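Long-range contacts in transketolase (Campylobacter jejuni, PDB 3M6L), which is a thiamine diphosphate-dependent enzyme of the transketolase family, a dimer whose cofactor is bound by residues of both subunits: residues 416-421 / 460-465; 437-442 / 496-501. All coordinates share one frame; numbering follows the deposited sequence.

Contact 1 (416-421 / 460-465); sequences TFFIFS and EQLSTF. With TPP (thiamine diphosphate), chain C.
Gln-461 rests its aliphatic stem on the ring of Phe-418: its CB sits over one face in a CH-pi contact, 3.7 Å from the ring centroid and 20° off the normal. The extended side chain of Phe-418, with CG anti to the backbone N (chi1 -167°), carries the ring to helix 461-467, where Phe-465 CD1 lies at the ring's edge, near its plane, 4.1 Å from Phe-418 CE1. Further along the glutamine, the chain bends and NE2 comes 3.4 Å from the methyl CD1 of Ile-419. The amide's polar bonds run outside the two segments, with OE1 accepting from Ile-459 N and NE2 making a weak bond to Glu-422. Ser-421 OG approaches Phe-465 CE1 at 3.5 Å, yet gives its proton back to Phe-418 O at 2.7 Å; that carbonyl also takes Ser-421 N, so two bonds grip it.

Behind this layer, Ile-419 CG2 lies over the centre of one face of the Phe-420 ring and thiamine diphosphate covers the opposite one, Phe-420 CE2 lying 3.2 Å from C4' of the aminopyrimidine. The second subunit supplies polar partners to the cofactor, among them its His-259 and Asn-185. With Ser-421 OG and N both turned to Phe-418 O, what faces helix 461-467 is mostly hydrocarbon and ring, and the segment presents the other Phe-420 face to the cofactor.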
loop_
_atom_site.group_PDB
_atom_site.type_symbol
_atom_site.label_atom_id
_atom_site.label_comp_id
_atom_site.label_asym_id
_atom_site.label_seq_id
_atom_site.Cartn_x
_atom_site.Cartn_y
_atom_site.Cartn_z
ATOM N N THR A 416 -2.503 4.635 -12.580
ATOM C CA THR A 416 -3.198 3.378 -12.384
ATOM C C THR A 416 -4.686 3.661 -12.156
ATOM O O THR A 416 -5.139 4.804 -12.216
ATOM C CB THR A 416 -2.547 2.488 -11.222
ATOM O OG1 THR A 416 -3.174 1.206 -11.171
ATOM C CG2 THR A 416 -2.596 3.381 -9.957
ATOM N N PHE A 417 -5.421 2.576 -11.942
ATOM C CA PHE A 417 -6.826 2.707 -11.551
ATOM C C PHE A 417 -6.806 3.278 -10.149
ATOM O O PHE A 417 -5.946 2.902 -9.311
ATOM C CB PHE A 417 -7.570 1.367 -11.557
ATOM C CG PHE A 417 -7.793 0.715 -12.863
ATOM C CD1 PHE A 417 -7.944 1.461 -14.017
ATOM C CD2 PHE A 417 -7.887 -0.696 -12.945
ATOM C CE1 PHE A 417 -8.217 0.779 -15.182
ATOM C CE2 PHE A 417 -8.152 -1.304 -14.110
ATOM C CZ PHE A 417 -8.312 -0.547 -15.208
ATOM N N PHE A 418 -7.802 4.098 -9.805
ATOM C CA PHE A 418 -7.842 4.735 -8.466
ATOM C C PHE A 418 -7.825 3.698 -7.323
ATOM O O PHE A 418 -7.240 3.928 -6.278
ATOM C CB PHE A 418 -9.074 5.642 -8.371
ATOM C CG PHE A 418 -9.149 6.601 -7.236
ATOM C CD1 PHE A 418 -7.991 7.167 -6.609
ATOM C CD2 PHE A 418 -10.408 7.014 -6.759
ATOM C CE1 PHE A 418 -8.129 8.063 -5.579
ATOM C CE2 PHE A 418 -10.478 7.936 -5.800
ATOM C CZ PHE A 418 -9.364 8.459 -5.192
ATOM N N ILE A 419 -8.496 2.569 -7.523
ATOM C CA ILE A 419 -8.530 1.534 -6.439
ATOM C C ILE A 419 -7.127 1.091 -6.132
ATOM O O ILE A 419 -6.730 0.828 -4.992
ATOM C CB ILE A 419 -9.484 0.332 -6.800
ATOM C CG1 ILE A 419 -9.586 -0.631 -5.589
ATOM C CG2 ILE A 419 -8.939 -0.369 -7.971
ATOM C CD1 ILE A 419 -10.000 0.033 -4.287
ATOM N N PHE A 420 -6.277 1.025 -7.142
ATOM C CA PHE A 420 -4.892 0.540 -6.904
ATOM C C PHE A 420 -3.888 1.632 -6.521
ATOM O O PHE A 420 -2.691 1.394 -6.333
ATOM C CB PHE A 420 -4.433 -0.368 -8.072
ATOM C CG PHE A 420 -5.408 -1.521 -8.393
ATOM C CD1 PHE A 420 -5.911 -2.311 -7.412
ATOM C CD2 PHE A 420 -5.857 -1.725 -9.661
ATOM C CE1 PHE A 420 -6.817 -3.360 -7.682
ATOM C CE2 PHE A 420 -6.733 -2.746 -9.936
ATOM C CZ PHE A 420 -7.250 -3.494 -8.948
ATOM N N SER A 421 -4.399 2.829 -6.278
ATOM C CA SER A 421 -3.664 3.855 -5.582
ATOM C C SER A 421 -3.194 3.299 -4.236
ATOM O O SER A 421 -2.128 3.717 -3.736
ATOM C CB SER A 421 -4.377 5.162 -5.428
ATOM O OG SER A 421 -5.452 5.017 -4.522
ATOM N N GLU A 460 -13.358 4.458 -0.365
ATOM C CA GLU A 460 -12.656 5.275 0.603
ATOM C C GLU A 460 -11.408 6.032 0.155
ATOM O O GLU A 460 -10.755 6.769 0.944
ATOM C CB GLU A 460 -12.296 4.340 1.804
ATOM C CG GLU A 460 -11.174 3.294 1.491
ATOM C CD GLU A 460 -11.627 2.020 0.808
ATOM O OE1 GLU A 460 -12.614 1.967 0.028
ATOM O OE2 GLU A 460 -10.985 0.953 1.060
ATOM N N GLN A 461 -10.984 5.840 -1.089
ATOM C CA GLN A 461 -9.766 6.399 -1.574
ATOM C C GLN A 461 -9.771 7.945 -1.653
ATOM O O GLN A 461 -8.788 8.566 -1.341
ATOM C CB GLN A 461 -9.282 5.788 -2.920
ATOM C CG GLN A 461 -8.873 4.273 -2.738
ATOM C CD GLN A 461 -10.074 3.316 -2.453
ATOM O OE1 GLN A 461 -11.208 3.562 -2.846
ATOM N NE2 GLN A 461 -9.804 2.246 -1.674
ATOM N N LEU A 462 -10.903 8.553 -1.993
ATOM C CA LEU A 462 -11.014 10.010 -2.039
ATOM C C LEU A 462 -10.737 10.582 -0.665
ATOM O O LEU A 462 -9.957 11.554 -0.499
ATOM C CB LEU A 462 -12.414 10.410 -2.537
ATOM C CG LEU A 462 -12.598 11.755 -3.226
ATOM C CD1 LEU A 462 -11.527 12.229 -4.291
ATOM C CD2 LEU A 462 -14.008 11.715 -3.835
ATOM N N SER A 463 -11.302 9.952 0.413
ATOM C CA SER A 463 -10.992 10.351 1.788
ATOM C C SER A 463 -9.509 10.273 2.128
ATOM O O SER A 463 -8.997 11.187 2.774
ATOM C CB SER A 463 -11.792 9.619 2.888
ATOM O OG SER A 463 -13.209 9.751 2.671
ATOM N N THR A 464 -8.864 9.175 1.719
ATOM C CA THR A 464 -7.457 9.030 2.013
ATOM C C THR A 464 -6.599 10.178 1.414
ATOM O O THR A 464 -5.767 10.790 2.080
ATOM C CB THR A 464 -6.901 7.719 1.483
ATOM O OG1 THR A 464 -7.566 6.623 2.106
ATOM C CG2 THR A 464 -5.361 7.635 1.584
ATOM N N PHE A 465 -6.809 10.454 0.117
ATOM C CA PHE A 465 -6.063 11.498 -0.546
ATOM C C PHE A 465 -6.396 12.921 -0.096
ATOM O O PHE A 465 -5.477 13.707 0.033
ATOM C CB PHE A 465 -6.057 11.373 -2.104
ATOM C CG PHE A 465 -5.097 10.344 -2.576
ATOM C CD1 PHE A 465 -5.491 9.007 -2.573
ATOM C CD2 PHE A 465 -3.788 10.743 -2.975
ATOM C CE1 PHE A 465 -4.566 7.997 -2.977
ATOM C CE2 PHE A 465 -2.831 9.772 -3.376
ATOM C CZ PHE A 465 -3.187 8.403 -3.317
HETATM N "N1'" TPP C . -3.017 -3.709 -10.420
HETATM C "C2'" TPP C . -3.520 -4.595 -9.563
HETATM C CM2 TPP C . -2.899 -4.645 -8.180
HETATM N "N3'" TPP C . -4.546 -5.449 -9.774
HETATM C "C4'" TPP C . -5.202 -5.391 -10.937
HETATM N "N4'" TPP C . -6.230 -6.195 -11.090
HETATM C "C5'" TPP C . -4.686 -4.456 -11.993
HETATM C "C6'" TPP C . -3.604 -3.643 -11.660
HETATM C "C7'" TPP C . -5.355 -4.391 -13.419
HETATM N N3 TPP C . -5.013 -5.682 -14.214
HETATM C C2 TPP C . -5.730 -6.861 -14.376
HETATM S S1 TPP C . -4.993 -8.239 -15.212
HETATM C C5 TPP C . -3.635 -7.170 -15.516
HETATM C C4 TPP C . -3.835 -5.866 -14.862
HETATM C CM4 TPP C . -2.734 -4.882 -14.928
HETATM C C6 TPP C . -2.389 -7.527 -16.291
HETATM C C7 TPP C . -2.459 -8.681 -17.278
HETATM O O7 TPP C . -2.144 -9.677 -16.392
HETATM P PA TPP C . -1.869 -11.172 -16.586
HETATM O O1A TPP C . -1.637 -11.607 -15.205
HETATM O O2A TPP C . -0.688 -11.257 -17.525
HETATM O O3A TPP C . -3.183 -11.689 -17.263
HETATM P PB TPP C . -3.624 -12.332 -18.673
HETATM O O1B TPP C . -4.686 -13.289 -18.312
HETATM O O2B TPP C . -2.433 -12.894 -19.396
HETATM O O3B TPP C . -4.080 -11.223 -19.562
#

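Contact 2 (437-442 / 496-501); sequences KHFFIF and SAFVLS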
loop_
_atom_site.group_PDB
_atom_site.type_symbol
_atom_site.label_atom_id
_atom_site.label_comp_id
_atom_site.label_asym_id
_atom_site.label_seq_id
_atom_site.Cartn_x
_atom_site.Cartn_y
_atom_site.Cartn_z
ATOM N N LYS A 437 7.081 17.957 -7.373
ATOM C CA LYS A 437 6.161 17.976 -8.470
ATOM C C LYS A 437 6.107 16.633 -9.219
ATOM O O LYS A 437 6.889 16.339 -10.112
ATOM C CB LYS A 437 6.434 19.156 -9.401
ATOM C CG LYS A 437 6.439 20.500 -8.759
ATOM C CD LYS A 437 5.226 20.833 -7.830
ATOM C CE LYS A 437 3.944 20.842 -8.505
ATOM N NZ LYS A 437 3.944 21.999 -9.460
ATOM N N HIS A 438 5.168 15.830 -8.764
ATOM C CA HIS A 438 4.879 14.500 -9.254
ATOM C C HIS A 438 3.378 14.397 -9.329
ATOM O O HIS A 438 2.638 14.669 -8.396
ATOM C CB HIS A 438 5.530 13.494 -8.301
ATOM C CG HIS A 438 5.338 12.026 -8.605
ATOM N ND1 HIS A 438 5.868 11.084 -7.748
ATOM C CD2 HIS A 438 4.552 11.334 -9.479
ATOM C CE1 HIS A 438 5.478 9.880 -8.134
ATOM N NE2 HIS A 438 4.730 9.993 -9.228
ATOM N N PHE A 439 2.902 14.009 -10.507
ATOM C CA PHE A 439 1.467 13.948 -10.791
ATOM C C PHE A 439 0.933 12.551 -10.859
ATOM O O PHE A 439 1.519 11.690 -11.490
ATOM C CB PHE A 439 1.138 14.688 -12.133
ATOM C CG PHE A 439 1.831 16.007 -12.201
ATOM C CD1 PHE A 439 1.382 17.042 -11.421
ATOM C CD2 PHE A 439 2.979 16.210 -12.995
ATOM C CE1 PHE A 439 2.070 18.250 -11.387
ATOM C CE2 PHE A 439 3.660 17.443 -12.942
ATOM C CZ PHE A 439 3.179 18.436 -12.158
ATOM N N PHE A 440 -0.161 12.309 -10.126
ATOM C CA PHE A 440 -0.749 10.989 -10.018
ATOM C C PHE A 440 -2.028 10.896 -10.767
ATOM O O PHE A 440 -2.939 11.711 -10.535
ATOM C CB PHE A 440 -0.981 10.612 -8.504
ATOM C CG PHE A 440 0.278 10.453 -7.762
ATOM C CD1 PHE A 440 0.814 9.179 -7.523
ATOM C CD2 PHE A 440 1.016 11.541 -7.290
ATOM C CE1 PHE A 440 2.009 9.075 -6.804
ATOM C CE2 PHE A 440 2.187 11.379 -6.632
ATOM C CZ PHE A 440 2.658 10.133 -6.399
ATOM N N ILE A 441 -2.118 9.959 -11.698
ATOM C CA ILE A 441 -3.283 9.923 -12.589
ATOM C C ILE A 441 -4.088 8.656 -12.259
ATOM O O ILE A 441 -3.591 7.537 -12.369
ATOM C CB ILE A 441 -2.803 9.807 -14.033
ATOM C CG1 ILE A 441 -1.809 10.928 -14.403
ATOM C CG2 ILE A 441 -4.039 9.635 -14.923
ATOM C CD1 ILE A 441 -2.329 12.229 -14.143
ATOM N N PHE A 442 -5.326 8.841 -11.767
ATOM C CA PHE A 442 -6.084 7.761 -11.262
ATOM C C PHE A 442 -7.435 7.738 -11.964
ATOM O O PHE A 442 -8.313 8.535 -11.638
ATOM C CB PHE A 442 -6.385 7.929 -9.755
ATOM C CG PHE A 442 -5.160 7.932 -8.838
ATOM C CD1 PHE A 442 -4.081 7.051 -9.030
ATOM C CD2 PHE A 442 -5.129 8.806 -7.838
ATOM C CE1 PHE A 442 -3.007 7.053 -8.107
ATOM C CE2 PHE A 442 -4.053 8.849 -6.930
ATOM C CZ PHE A 442 -2.992 7.936 -7.132
ATOM N N SER A 496 -0.074 16.633 -6.948
ATOM C CA SER A 496 -1.552 16.565 -7.245
ATOM C C SER A 496 -1.927 15.119 -7.737
ATOM O O SER A 496 -1.149 14.480 -8.436
ATOM C CB SER A 496 -1.966 17.588 -8.330
ATOM O OG SER A 496 -1.823 18.933 -7.901
ATOM N N ALA A 497 -3.130 14.728 -7.472
ATOM C CA ALA A 497 -3.760 13.567 -8.026
ATOM C C ALA A 497 -4.918 14.022 -8.885
ATOM O O ALA A 497 -5.615 14.991 -8.494
ATOM C CB ALA A 497 -4.269 12.557 -6.888
ATOM N N PHE A 498 -5.141 13.299 -9.958
ATOM C CA PHE A 498 -6.247 13.502 -10.859
ATOM C C PHE A 498 -7.148 12.258 -10.829
ATOM O O PHE A 498 -6.742 11.140 -11.189
ATOM C CB PHE A 498 -5.748 13.786 -12.315
ATOM C CG PHE A 498 -5.022 15.061 -12.377
ATOM C CD1 PHE A 498 -5.617 16.271 -12.703
ATOM C CD2 PHE A 498 -3.683 15.056 -12.119
ATOM C CE1 PHE A 498 -4.837 17.433 -12.677
ATOM C CE2 PHE A 498 -2.952 16.198 -12.094
ATOM C CZ PHE A 498 -3.515 17.396 -12.403
ATOM N N VAL A 499 -8.371 12.442 -10.339
ATOM C CA VAL A 499 -9.331 11.388 -10.122
ATOM C C VAL A 499 -10.353 11.451 -11.198
ATOM O O VAL A 499 -11.115 12.431 -11.281
ATOM C CB VAL A 499 -10.024 11.477 -8.750
ATOM C CG1 VAL A 499 -11.139 10.414 -8.566
ATOM C CG2 VAL A 499 -8.892 11.383 -7.732
ATOM N N LEU A 500 -10.341 10.440 -12.096
ATOM C CA LEU A 500 -10.979 10.567 -13.455
ATOM C C LEU A 500 -11.943 9.402 -13.684
ATOM O O LEU A 500 -11.704 8.272 -13.241
ATOM C CB LEU A 500 -9.865 10.538 -14.526
ATOM C CG LEU A 500 -8.801 11.563 -14.326
ATOM C CD1 LEU A 500 -7.431 11.277 -15.030
ATOM C CD2 LEU A 500 -9.273 12.964 -14.555
ATOM N N SER A 501 -12.963 9.621 -14.536
ATOM C CA SER A 501 -13.969 8.633 -14.788
ATOM C C SER A 501 -13.636 7.676 -15.908
ATOM O O SER A 501 -12.915 8.090 -16.897
ATOM C CB SER A 501 -15.311 9.290 -15.112
ATOM O OG SER A 501 -15.218 9.900 -16.418
#
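Phe-440 and Phe-442 hold their neighbour strand through a regular parallel ladder. Phe-440 takes part through both its peptide groups: its N reaches Ser-496 O at 2.9 Å, nearly straight at 169°, and its O receives Phe-498 N at 2.8 Å. The same pattern repeats two residues on, where Phe-442 N donates to Phe-498 O at 2.8 Å and Phe-442 O accepts from Leu-500 N.

Side chains fill both faces of the ladder. On one, Ile-441 divides its branches between two partners: with CG1 anti to the carbonyl carbon (chi1 -55°), CD1 lies 3.7 Å from Phe-498 CD2, while CG2 meets Leu-500 CD1 at 3.8 Å. On the other, Ala-497 CB meets the ring of Phe-442 at CE2 (3.7 Å) and the CB of Phe-440 (4.1 Å).

These are adjacent inner strands of the six-stranded parallel sheet in the pyrimidine-binding domain, an alpha/beta fold. Strand 496-499 is flanked on its far side by 472-474, from which the chain crosses over through helix 479-491. That helix lies over Phe-439, Ser-496 and Phe-498, with Trp-486 stacked on Phe-498, while helix 343-357 meets Ile-441 and Leu-500.

Toward residue 437 the pairing slackens. His-438 turns from the partner strand, and its ring lies instead against Phe-440 CZ, with NE2 hydrogen-bonded to Ser-414 and ND1 to Asn-402. Lys-437, partly exposed and before the strand begins, has its NZ hydrogen-bonded to the carbonyls of Ala-489 and Ala-492 near the end of helix 479-491.

Neither contact is a surface one, yet they differ in what holds them. Contact 2 is the interior of a sheet, held by regular backbone bonds and touched by no other chain. Contact 1 begins where the neighbouring strand 411-417 runs out into a turn; it relies on side-chain packing against a helix and reaches both the cofactor and the second subunit: Glu-460 forms salt bridges with Lys-425 and Arg-429 of the second subunit. The two meet at strand 439-443: a probable hydrogen bond joins Thr-416 N to Ile-441 O at 3.1 Å, and Phe-442, the side chain the two contacts share, packs its ring against Phe-418, Ser-421 and Phe-465.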